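Local coordinates for 30S ribosomal protein S8 (Aquifex aeolicus, PDB 3RF2) that probably binds directly to the central domain of 16S rRNA as a primary binding protein and helps coordinate assembly of the 30S subunit platform, at residues D22-V27 / K62-L67; L32-L37 / W49-G54; L137-V142 / V148-E153. All blocks are in the same frame, centred on the assembly; numbering follows the deposited sequence.

Interaction 1 of 3, residues D22-V27 / K62-L67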
loop_
_atom_site.group_PDB
_atom_site.type_symbol
_atom_site.label_atom_id
_atom_site.label_comp_id
_atom_site.label_asym_id
_atom_site.label_seq_id
_atom_site.Cartn_x
_atom_site.Cartn_y
_atom_site.Cartn_z
ATOM N N ASP A 22 -8.033 10.140 -7.710
ATOM C CA ASP A 22 -7.884 10.801 -6.421
ATOM C C ASP A 22 -6.420 11.043 -6.031
ATOM O O ASP A 22 -5.514 10.306 -6.418
ATOM C CB ASP A 22 -8.580 9.987 -5.328
ATOM C CG ASP A 22 -10.102 10.015 -5.447
ATOM O OD1 ASP A 22 -10.663 11.017 -5.947
ATOM O OD2 ASP A 22 -10.740 9.030 -5.022
ATOM N N ASP A 23 -6.217 12.073 -5.230
ATOM C CA ASP A 23 -4.902 12.446 -4.736
ATOM C C ASP A 23 -4.448 11.539 -3.605
ATOM O O ASP A 23 -3.254 11.293 -3.427
ATOM C CB ASP A 23 -4.943 13.900 -4.243
ATOM C CG ASP A 23 -5.101 14.899 -5.387
ATOM O OD1 ASP A 23 -4.806 14.546 -6.558
ATOM O OD2 ASP A 23 -5.506 16.045 -5.111
ATOM N N PHE A 24 -5.400 11.041 -2.828
ATOM C CA PHE A 24 -5.061 10.208 -1.685
ATOM C C PHE A 24 -6.203 9.301 -1.243
ATOM O O PHE A 24 -7.287 9.319 -1.813
ATOM C CB PHE A 24 -4.623 11.081 -0.510
ATOM C CG PHE A 24 -5.736 11.890 0.087
ATOM C CD1 PHE A 24 -6.630 11.314 0.972
ATOM C CD2 PHE A 24 -5.894 13.225 -0.239
ATOM C CE1 PHE A 24 -7.655 12.054 1.518
ATOM C CE2 PHE A 24 -6.916 13.969 0.306
ATOM C CZ PHE A 24 -7.798 13.382 1.186
ATOM N N LEU A 25 -5.990 8.562 -0.251
ATOM C CA LEU A 25 -7.000 7.701 0.342
ATOM C C LEU A 25 -6.484 7.230 1.685
ATOM O O LEU A 25 -5.290 7.303 1.956
ATOM C CB LEU A 25 -7.291 6.502 -0.559
ATOM C CG LEU A 25 -6.116 5.558 -0.820
ATOM C CD1 LEU A 25 -5.908 4.609 0.346
ATOM C CD2 LEU A 25 -6.320 4.791 -2.115
ATOM N N TYR A 26 -7.308 6.764 2.621
ATOM C CA TYR A 26 -6.906 6.281 3.932
ATOM C C TYR A 26 -7.102 4.776 4.019
ATOM O O TYR A 26 -8.015 4.224 3.413
ATOM C CB TYR A 26 -7.723 6.944 5.044
ATOM C CG TYR A 26 -7.923 8.434 4.911
ATOM C CD1 TYR A 26 -6.966 9.326 5.363
ATOM C CD2 TYR A 26 -9.087 8.947 4.363
ATOM C CE1 TYR A 26 -7.155 10.687 5.256
ATOM C CE2 TYR A 26 -9.285 10.304 4.252
ATOM C CZ TYR A 26 -8.316 11.171 4.699
ATOM O OH TYR A 26 -8.511 12.525 4.589
ATOM N N VAL A 27 -6.244 4.118 4.785
ATOM C CA VAL A 27 -6.446 2.696 5.092
ATOM C C VAL A 27 -6.157 2.388 6.565
ATOM O O VAL A 27 -5.399 3.102 7.217
ATOM C CB VAL A 27 -5.548 1.792 4.214
ATOM C CG1 VAL A 27 -5.904 1.952 2.751
ATOM C CG2 VAL A 27 -4.084 2.110 4.448
ATOM N N LYS A 62 -9.732 17.589 11.738
ATOM C CA LYS A 62 -10.228 18.963 11.638
ATOM C C LYS A 62 -10.396 19.403 10.187
ATOM O O LYS A 62 -11.467 19.877 9.792
ATOM C CB LYS A 62 -9.289 19.918 12.362
ATOM C CG LYS A 62 -9.084 19.561 13.820
ATOM C CD LYS A 62 -8.413 20.689 14.581
ATOM C CE LYS A 62 -6.995 20.920 14.101
ATOM N NZ LYS A 62 -6.341 21.956 14.938
ATOM N N LYS A 63 -9.333 19.225 9.398
ATOM C CA LYS A 63 -9.326 19.619 7.999
ATOM C C LYS A 63 -10.494 19.033 7.222
ATOM O O LYS A 63 -11.353 19.775 6.745
ATOM C CB LYS A 63 -8.002 19.230 7.347
ATOM C CG LYS A 63 -6.797 19.921 7.957
ATOM C CD LYS A 63 -5.531 19.080 7.869
ATOM C CE LYS A 63 -4.993 18.984 6.456
ATOM N NZ LYS A 63 -3.643 18.363 6.464
ATOM N N MET A 64 -10.524 17.706 7.091
ATOM C CA MET A 64 -11.608 17.037 6.368
ATOM C C MET A 64 -12.952 17.424 6.959
ATOM O O MET A 64 -13.943 17.561 6.242
ATOM C CB MET A 64 -11.443 15.515 6.399
ATOM C CG MET A 64 -10.211 15.047 5.672
ATOM S SD MET A 64 -10.194 15.679 3.990
ATOM C CE MET A 64 -8.430 15.791 3.705
ATOM N N LYS A 65 -12.976 17.586 8.273
ATOM C CA LYS A 65 -14.181 18.072 8.951
ATOM C C LYS A 65 -14.586 19.413 8.350
ATOM O O LYS A 65 -15.714 19.585 7.884
ATOM C CB LYS A 65 -13.955 18.213 10.459
ATOM C CG LYS A 65 -15.245 18.288 11.274
ATOM C CD LYS A 65 -14.966 18.507 12.758
ATOM C CE LYS A 65 -16.189 19.074 13.467
ATOM N NZ LYS A 65 -15.960 19.289 14.920
ATOM N N GLU A 66 -13.642 20.346 8.327
ATOM C CA GLU A 66 -13.897 21.663 7.759
ATOM C C GLU A 66 -14.444 21.523 6.349
ATOM O O GLU A 66 -15.527 22.026 6.030
ATOM C CB GLU A 66 -12.613 22.491 7.752
ATOM C CG GLU A 66 -12.553 23.579 6.682
ATOM C CD GLU A 66 -13.599 24.665 6.869
ATOM O OE1 GLU A 66 -14.473 24.523 7.755
ATOM O OE2 GLU A 66 -13.546 25.664 6.121
ATOM N N LEU A 67 -13.691 20.813 5.516
ATOM C CA LEU A 67 -14.046 20.619 4.119
ATOM C C LEU A 67 -15.383 19.896 3.940
ATOM O O LEU A 67 -16.194 20.250 3.083
ATOM C CB LEU A 67 -12.926 19.858 3.425
ATOM C CG LEU A 67 -13.167 19.566 1.953
ATOM C CD1 LEU A 67 -13.761 20.791 1.265
ATOM C CD2 LEU A 67 -11.868 19.124 1.287
#
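The helical insertion of residues 59-93, a region not found in other S8 sequences, packs here against the edge strand 24-28 of the three-stranded antiparallel sheet, where Met64 of helix 54-69 meets Phe24 and Tyr26. These two aromatic side chains, two residues apart on the strand, both project toward the helix, and Met64 comes at them from the opposite direction. Its chain bends about the CB-CG bond (chi2 -54°), bringing the methyl group to the ends of both aromatic side chains: CE lies 3.5 Å from Phe24 CZ and 3.4 Å from Tyr26 OH. Closer to the helix backbone, Met64 CG approaches Tyr26 OH at 3.2 Å. The two rings also touch each other, Phe24 CD1 standing 4.1 Å above one face of the Tyr26 ring while Tyr26 CE2 lies in plane at the edge of Phe24. The phenol oxygen, lying alongside the methionine chain, makes a weak hydrogen bond to Glu60 one helical turn earlier. Tyr79 and Leu83 of helix 77-85 complete the cluster, Tyr79 meeting both aromatic rings and Leu83 touching Tyr26 and Met64. This small, largely apolar cluster joins the helices of the region 59-93, the subdomain peculiar to this S8, to the edge of the three-stranded sheet.

Interaction 2 of 3, residues L32-L37 / W49-G54; sequences LKERIL and WEALKG. With SO4 (sulfate ion), chain B.
Leu37 and Glu34, one turn apart on helix 31-43, meet different parts of the Trp49 indole. Leu37 CB sits over one face of the five-membered ring in a CH-pi contact, 3.9 Å from its centroid and 13° off the normal, with Trp49 CD1 its nearest atom at 3.8 Å. At the six-membered ring, Glu34 crosses the indole at about a right angle. Its aliphatic stem and carboxylate carbon both serve, CG and CD each lying 3.9 Å from Trp49 CH2, and the carboxylate plane is turned 44° from the ring. Ala51, on the same strand, contributes only a loose approach of its methyl group to the carboxylate.

The indole reaches this place because chi1 of Trp49 (68°) sets CG between the backbone N and the carbonyl carbon, turning the ring toward the helix. A weak hydrogen bond from Trp49 NE1 to Asp38 ties the pyrrole side to the residue after Leu37. At the other end, Tyr92 OH bonds to Glu34 OE2, holding the carboxylate beside the ring; Tyr92 also receives Lys53 in a cation-pi contact. Away from the indole, Lys33 NZ donates to sulfate O1 (2.9 Å) and also to Pro28 O. The sulfate probably came from the crystallisation liquor.

The helix and strand segments run nearly antiparallel, at 151°, with their axes 10.1 Å apart. Ile94 of the central strand 93-98 touches Glu34, Leu37 and Trp49, while Lys33 and Ile36 face helix 6-19, so helix 31-43 lies beside helix 6-19, and both pack against the three-stranded sheet.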
loop_
_atom_site.group_PDB
_atom_site.type_symbol
_atom_site.label_atom_id
_atom_site.label_comp_id
_atom_site.label_asym_id
_atom_site.label_seq_id
_atom_site.Cartn_x
_atom_site.Cartn_y
_atom_site.Cartn_z
ATOM N N LEU A 32 2.546 -4.781 8.780
ATOM C CA LEU A 32 2.811 -5.382 7.485
ATOM C C LEU A 32 2.472 -4.401 6.360
ATOM O O LEU A 32 3.265 -4.204 5.452
ATOM C CB LEU A 32 1.997 -6.668 7.325
ATOM C CG LEU A 32 2.244 -7.390 6.006
ATOM C CD1 LEU A 32 3.730 -7.421 5.730
ATOM C CD2 LEU A 32 1.673 -8.819 6.050
ATOM N N LYS A 33 1.286 -3.808 6.426
ATOM C CA LYS A 33 0.858 -2.810 5.449
ATOM C C LYS A 33 1.863 -1.656 5.344
ATOM O O LYS A 33 2.187 -1.181 4.263
ATOM C CB LYS A 33 -0.537 -2.277 5.808
ATOM C CG LYS A 33 -1.671 -3.073 5.178
ATOM C CD LYS A 33 -3.041 -2.499 5.512
ATOM C CE LYS A 33 -3.860 -3.483 6.359
ATOM N NZ LYS A 33 -5.091 -2.857 6.908
ATOM N N GLU A 34 2.357 -1.218 6.489
ATOM C CA GLU A 34 3.362 -0.188 6.538
ATOM C C GLU A 34 4.650 -0.584 5.841
ATOM O O GLU A 34 5.237 0.241 5.148
ATOM C CB GLU A 34 3.654 0.211 7.989
ATOM C CG GLU A 34 2.464 0.814 8.711
ATOM C CD GLU A 34 2.869 1.457 10.031
ATOM O OE1 GLU A 34 3.978 1.147 10.533
ATOM O OE2 GLU A 34 2.089 2.287 10.548
ATOM N N ARG A 35 5.117 -1.817 6.038
ATOM C CA ARG A 35 6.342 -2.246 5.369
ATOM C C ARG A 35 6.100 -2.351 3.887
ATOM O O ARG A 35 7.009 -2.137 3.093
ATOM C CB ARG A 35 6.873 -3.571 5.907
ATOM C CG ARG A 35 7.737 -3.424 7.143
ATOM C CD ARG A 35 8.510 -4.698 7.435
ATOM N NE ARG A 35 9.125 -4.673 8.760
ATOM C CZ ARG A 35 8.466 -4.935 9.883
ATOM N NH1 ARG A 35 7.176 -5.231 9.833
ATOM N NH2 ARG A 35 9.091 -4.892 11.055
ATOM N N ILE A 36 4.869 -2.687 3.520
ATOM C CA ILE A 36 4.506 -2.809 2.106
ATOM C C ILE A 36 4.473 -1.439 1.423
ATOM O O ILE A 36 5.057 -1.255 0.365
ATOM C CB ILE A 36 3.153 -3.508 1.926
ATOM C CG1 ILE A 36 3.275 -4.991 2.300
ATOM C CG2 ILE A 36 2.678 -3.386 0.478
ATOM C CD1 ILE A 36 1.941 -5.692 2.346
ATOM N N LEU A 37 3.816 -0.484 2.072
ATOM C CA LEU A 37 3.751 0.883 1.587
ATOM C C LEU A 37 5.125 1.489 1.483
ATOM O O LEU A 37 5.365 2.337 0.629
ATOM C CB LEU A 37 2.891 1.727 2.500
ATOM C CG LEU A 37 1.411 1.394 2.464
ATOM C CD1 LEU A 37 0.653 2.190 3.535
ATOM C CD2 LEU A 37 0.934 1.761 1.117
ATOM N N TRP A 49 3.244 8.140 2.177
ATOM C CA TRP A 49 2.184 7.696 3.060
ATOM C C TRP A 49 2.496 8.210 4.461
ATOM O O TRP A 49 3.662 8.301 4.850
ATOM C CB TRP A 49 2.076 6.177 3.066
ATOM C CG TRP A 49 3.246 5.495 3.698
ATOM C CD1 TRP A 49 4.400 5.130 3.085
ATOM C CD2 TRP A 49 3.372 5.085 5.069
ATOM N NE1 TRP A 49 5.245 4.528 3.984
ATOM C CE2 TRP A 49 4.636 4.483 5.210
ATOM C CE3 TRP A 49 2.539 5.181 6.198
ATOM C CZ2 TRP A 49 5.094 3.973 6.424
ATOM C CZ3 TRP A 49 2.991 4.668 7.409
ATOM C CH2 TRP A 49 4.259 4.075 7.513
ATOM N N GLU A 50 1.459 8.548 5.212
ATOM C CA GLU A 50 1.634 9.082 6.565
ATOM C C GLU A 50 0.885 8.250 7.613
ATOM O O GLU A 50 -0.270 7.913 7.413
ATOM C CB GLU A 50 1.111 10.519 6.624
ATOM C CG GLU A 50 2.076 11.608 6.159
ATOM C CD GLU A 50 1.371 12.946 6.014
ATOM O OE1 GLU A 50 0.219 13.042 6.479
ATOM O OE2 GLU A 50 1.943 13.888 5.417
ATOM N N ALA A 51 1.529 7.943 8.735
ATOM C CA ALA A 51 0.799 7.420 9.895
ATOM C C ALA A 51 0.069 8.554 10.609
ATOM O O ALA A 51 0.697 9.484 11.116
ATOM C CB ALA A 51 1.740 6.716 10.860
ATOM N N LEU A 52 -1.257 8.481 10.644
ATOM C CA LEU A 52 -2.058 9.523 11.275
ATOM C C LEU A 52 -2.266 9.237 12.768
ATOM O O LEU A 52 -3.334 8.796 13.184
ATOM C CB LEU A 52 -3.399 9.688 10.546
ATOM C CG LEU A 52 -3.318 10.184 9.096
ATOM C CD1 LEU A 52 -4.693 10.292 8.449
ATOM C CD2 LEU A 52 -2.613 11.516 9.047
ATOM N N LYS A 53 -1.220 9.484 13.553
ATOM C CA LYS A 53 -1.248 9.328 15.003
ATOM C C LYS A 53 -1.103 10.680 15.696
ATOM O O LYS A 53 -1.106 11.727 15.043
ATOM C CB LYS A 53 -0.094 8.437 15.446
ATOM C CG LYS A 53 -0.141 7.037 14.868
ATOM C CD LYS A 53 1.258 6.445 14.738
ATOM C CE LYS A 53 2.052 6.572 16.032
ATOM N NZ LYS A 53 3.400 5.947 15.902
ATOM N N GLY A 54 -0.958 10.646 17.018
ATOM C CA GLY A 54 -0.721 11.838 17.819
ATOM C C GLY A 54 -1.351 13.122 17.309
ATOM O O GLY A 54 -2.535 13.149 16.962
HETATM S S SO4 B . -7.927 -4.321 9.195
HETATM O O1 SO4 B . -7.394 -4.272 7.835
HETATM O O2 SO4 B . -8.761 -5.511 9.341
HETATM O O3 SO4 B . -8.755 -3.140 9.427
HETATM O O4 SO4 B . -6.816 -4.359 10.144
#

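Interaction 3 of 3, residues L137-V142 / V148-E153; sequences LGIAIV and VMTDHE
Strands 139-144 and 149-150 form an antiparallel beta hairpin, in which Val142 and Met149 are a hydrogen-bonded pair and Ile141 and Thr150 the neighbouring non-hydrogen-bonded one. Two backbone bonds close the first pair. Val142 N donates almost straight to Met149 O (2.9 Å, 171° at the hydrogen), and Met149 N returns a bond to Val142 O at 3.1 Å. Past Thr150 the chain turns into helix 151-156, and the ladder continues in altered form: Asp151 N makes only a weak bond to Ala140 O, while the Asp151 side chain receives Ala140 N on OD1 (2.9 Å). That N-H comes from above the carboxylate plane, 54° out of it. With chi1 at 53°, the carboxylate turns back over the strand, taking the place of a backbone carbonyl as acceptor.

The start of the helix carries a capping box. Thr150 OG1 accepts from Glu153 N, and Glu153 OE1 accepts from Thr150 N in a longer bond of 3.3 Å; Lys42 of helix 31-43 forms a salt bridge with the other glutamate oxygen.

Apolar contacts flank the hairpin. Ile141 CG2 meets Val148 CG1 at 3.6 Å, the two side chains crossing obliquely, and Val142 CG2 packs on Met149 CG from across the hydrogen-bonded pair. Strand 161-167 lies along strand 139-144, bonding to Ile139 and Ile141.

Asp151 OD2 forms a salt bridge with Arg155 and takes a hydrogen bond from a water (2.7 Å), which donates its other proton to Gly138 O.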
loop_
_atom_site.group_PDB
_atom_site.type_symbol
_atom_site.label_atom_id
_atom_site.label_comp_id
_atom_site.label_asym_id
_atom_site.label_seq_id
_atom_site.Cartn_x
_atom_site.Cartn_y
_atom_site.Cartn_z
ATOM N N LEU A 137 10.488 -5.639 -15.028
ATOM C CA LEU A 137 10.085 -4.236 -15.031
ATOM C C LEU A 137 9.079 -3.924 -13.942
ATOM O O LEU A 137 8.904 -2.760 -13.580
ATOM C CB LEU A 137 9.471 -3.857 -16.377
ATOM C CG LEU A 137 10.444 -3.809 -17.555
ATOM C CD1 LEU A 137 9.847 -3.021 -18.712
ATOM C CD2 LEU A 137 11.735 -3.180 -17.100
ATOM N N GLY A 138 8.396 -4.960 -13.446
ATOM C CA GLY A 138 7.517 -4.834 -12.300
ATOM C C GLY A 138 8.223 -5.383 -11.069
ATOM O O GLY A 138 9.417 -5.689 -11.108
ATOM N N ILE A 139 7.502 -5.509 -9.965
ATOM C CA ILE A 139 8.099 -6.074 -8.766
ATOM C C ILE A 139 7.197 -7.084 -8.109
ATOM O O ILE A 139 5.974 -7.013 -8.221
ATOM C CB ILE A 139 8.386 -5.008 -7.699
ATOM C CG1 ILE A 139 7.089 -4.376 -7.204
ATOM C CG2 ILE A 139 9.349 -3.936 -8.223
ATOM C CD1 ILE A 139 7.318 -3.325 -6.094
ATOM N N ALA A 140 7.817 -8.032 -7.415
ATOM C CA ALA A 140 7.112 -8.832 -6.441
ATOM C C ALA A 140 7.485 -8.242 -5.104
ATOM O O ALA A 140 8.638 -7.865 -4.884
ATOM C CB ALA A 140 7.541 -10.291 -6.508
ATOM N N ILE A 141 6.506 -8.140 -4.216
ATOM C CA ILE A 141 6.803 -7.783 -2.842
ATOM C C ILE A 141 6.811 -9.063 -2.009
ATOM O O ILE A 141 5.836 -9.816 -2.017
ATOM C CB ILE A 141 5.769 -6.780 -2.292
ATOM C CG1 ILE A 141 5.884 -5.450 -3.056
ATOM C CG2 ILE A 141 5.974 -6.602 -0.804
ATOM C CD1 ILE A 141 4.736 -4.503 -2.826
ATOM N N VAL A 142 7.917 -9.308 -1.310
ATOM C CA VAL A 142 8.136 -10.575 -0.632
ATOM C C VAL A 142 8.475 -10.412 0.840
ATOM O O VAL A 142 9.347 -9.621 1.203
ATOM C CB VAL A 142 9.276 -11.374 -1.292
ATOM C CG1 VAL A 142 8.963 -11.635 -2.771
ATOM C CG2 VAL A 142 10.573 -10.633 -1.163
ATOM N N VAL A 148 10.366 -6.993 4.637
ATOM C CA VAL A 148 9.531 -6.969 3.448
ATOM C C VAL A 148 10.256 -6.148 2.402
ATOM O O VAL A 148 10.648 -5.020 2.682
ATOM C CB VAL A 148 8.170 -6.319 3.774
ATOM C CG1 VAL A 148 7.310 -6.176 2.531
ATOM C CG2 VAL A 148 7.436 -7.132 4.838
ATOM N N MET A 149 10.438 -6.700 1.202
ATOM C CA MET A 149 11.304 -6.071 0.204
ATOM C C MET A 149 10.961 -6.543 -1.204
ATOM O O MET A 149 10.079 -7.380 -1.383
ATOM C CB MET A 149 12.765 -6.406 0.512
ATOM C CG MET A 149 13.014 -7.911 0.670
ATOM S SD MET A 149 14.749 -8.394 0.846
ATOM C CE MET A 149 15.077 -7.941 2.557
ATOM N N THR A 150 11.673 -6.029 -2.202
ATOM C CA THR A 150 11.394 -6.416 -3.574
ATOM C C THR A 150 12.035 -7.743 -3.900
ATOM O O THR A 150 12.851 -8.268 -3.135
ATOM C CB THR A 150 11.854 -5.362 -4.600
ATOM O OG1 THR A 150 13.275 -5.208 -4.535
ATOM C CG2 THR A 150 11.203 -4.032 -4.316
ATOM N N ASP A 151 11.635 -8.304 -5.033
ATOM C CA ASP A 151 12.253 -9.523 -5.504
ATOM C C ASP A 151 13.712 -9.226 -5.793
ATOM O O ASP A 151 14.592 -9.990 -5.422
ATOM C CB ASP A 151 11.535 -10.070 -6.743
ATOM C CG ASP A 151 11.393 -9.018 -7.845
ATOM O OD1 ASP A 151 10.724 -7.992 -7.609
ATOM O OD2 ASP A 151 11.948 -9.221 -8.936
ATOM N N HIS A 152 13.972 -8.091 -6.425
ATOM C CA HIS A 152 15.344 -7.700 -6.713
ATOM C C HIS A 152 16.207 -7.730 -5.455
ATOM O O HIS A 152 17.323 -8.251 -5.465
ATOM C CB HIS A 152 15.397 -6.320 -7.381
ATOM C CG HIS A 152 16.786 -5.851 -7.681
ATOM N ND1 HIS A 152 17.559 -5.165 -6.764
ATOM C CD2 HIS A 152 17.557 -5.980 -8.790
ATOM C CE1 HIS A 152 18.736 -4.891 -7.295
ATOM N NE2 HIS A 152 18.760 -5.377 -8.527
ATOM N N GLU A 153 15.697 -7.184 -4.361
ATOM C CA GLU A 153 16.482 -7.149 -3.131
ATOM C C GLU A 153 16.601 -8.534 -2.499
ATOM O O GLU A 153 17.674 -8.915 -2.031
ATOM C CB GLU A 153 15.913 -6.125 -2.149
ATOM C CG GLU A 153 16.039 -4.700 -2.666
ATOM C CD GLU A 153 15.224 -3.695 -1.874
ATOM O OE1 GLU A 153 14.144 -4.059 -1.343
ATOM O OE2 GLU A 153 15.672 -2.528 -1.791
HETATM O O HOH W 1 10.831 -8.316 -11.248
#

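From the N terminus, strand 24-28 leads directly into helix 31-43 and then strand 46-51, which interaction 2 folds back onto that helix. The chain next enters helix 54-69, and interaction 1 brings it against strand 24-28, closing a longer loop that encloses interaction 2. The two contacts reach the same three-stranded sheet, and Tyr26 of one packs on Leu52 of the other. Interaction 3 follows in series as a short hairpin in the second sheet, its centre about 30 Å from that of interaction 1. Helix 31-43 links the halves: its Leu32, Arg35 and Ile36 side chains pack on Val148, and Ile36 also on Ile141.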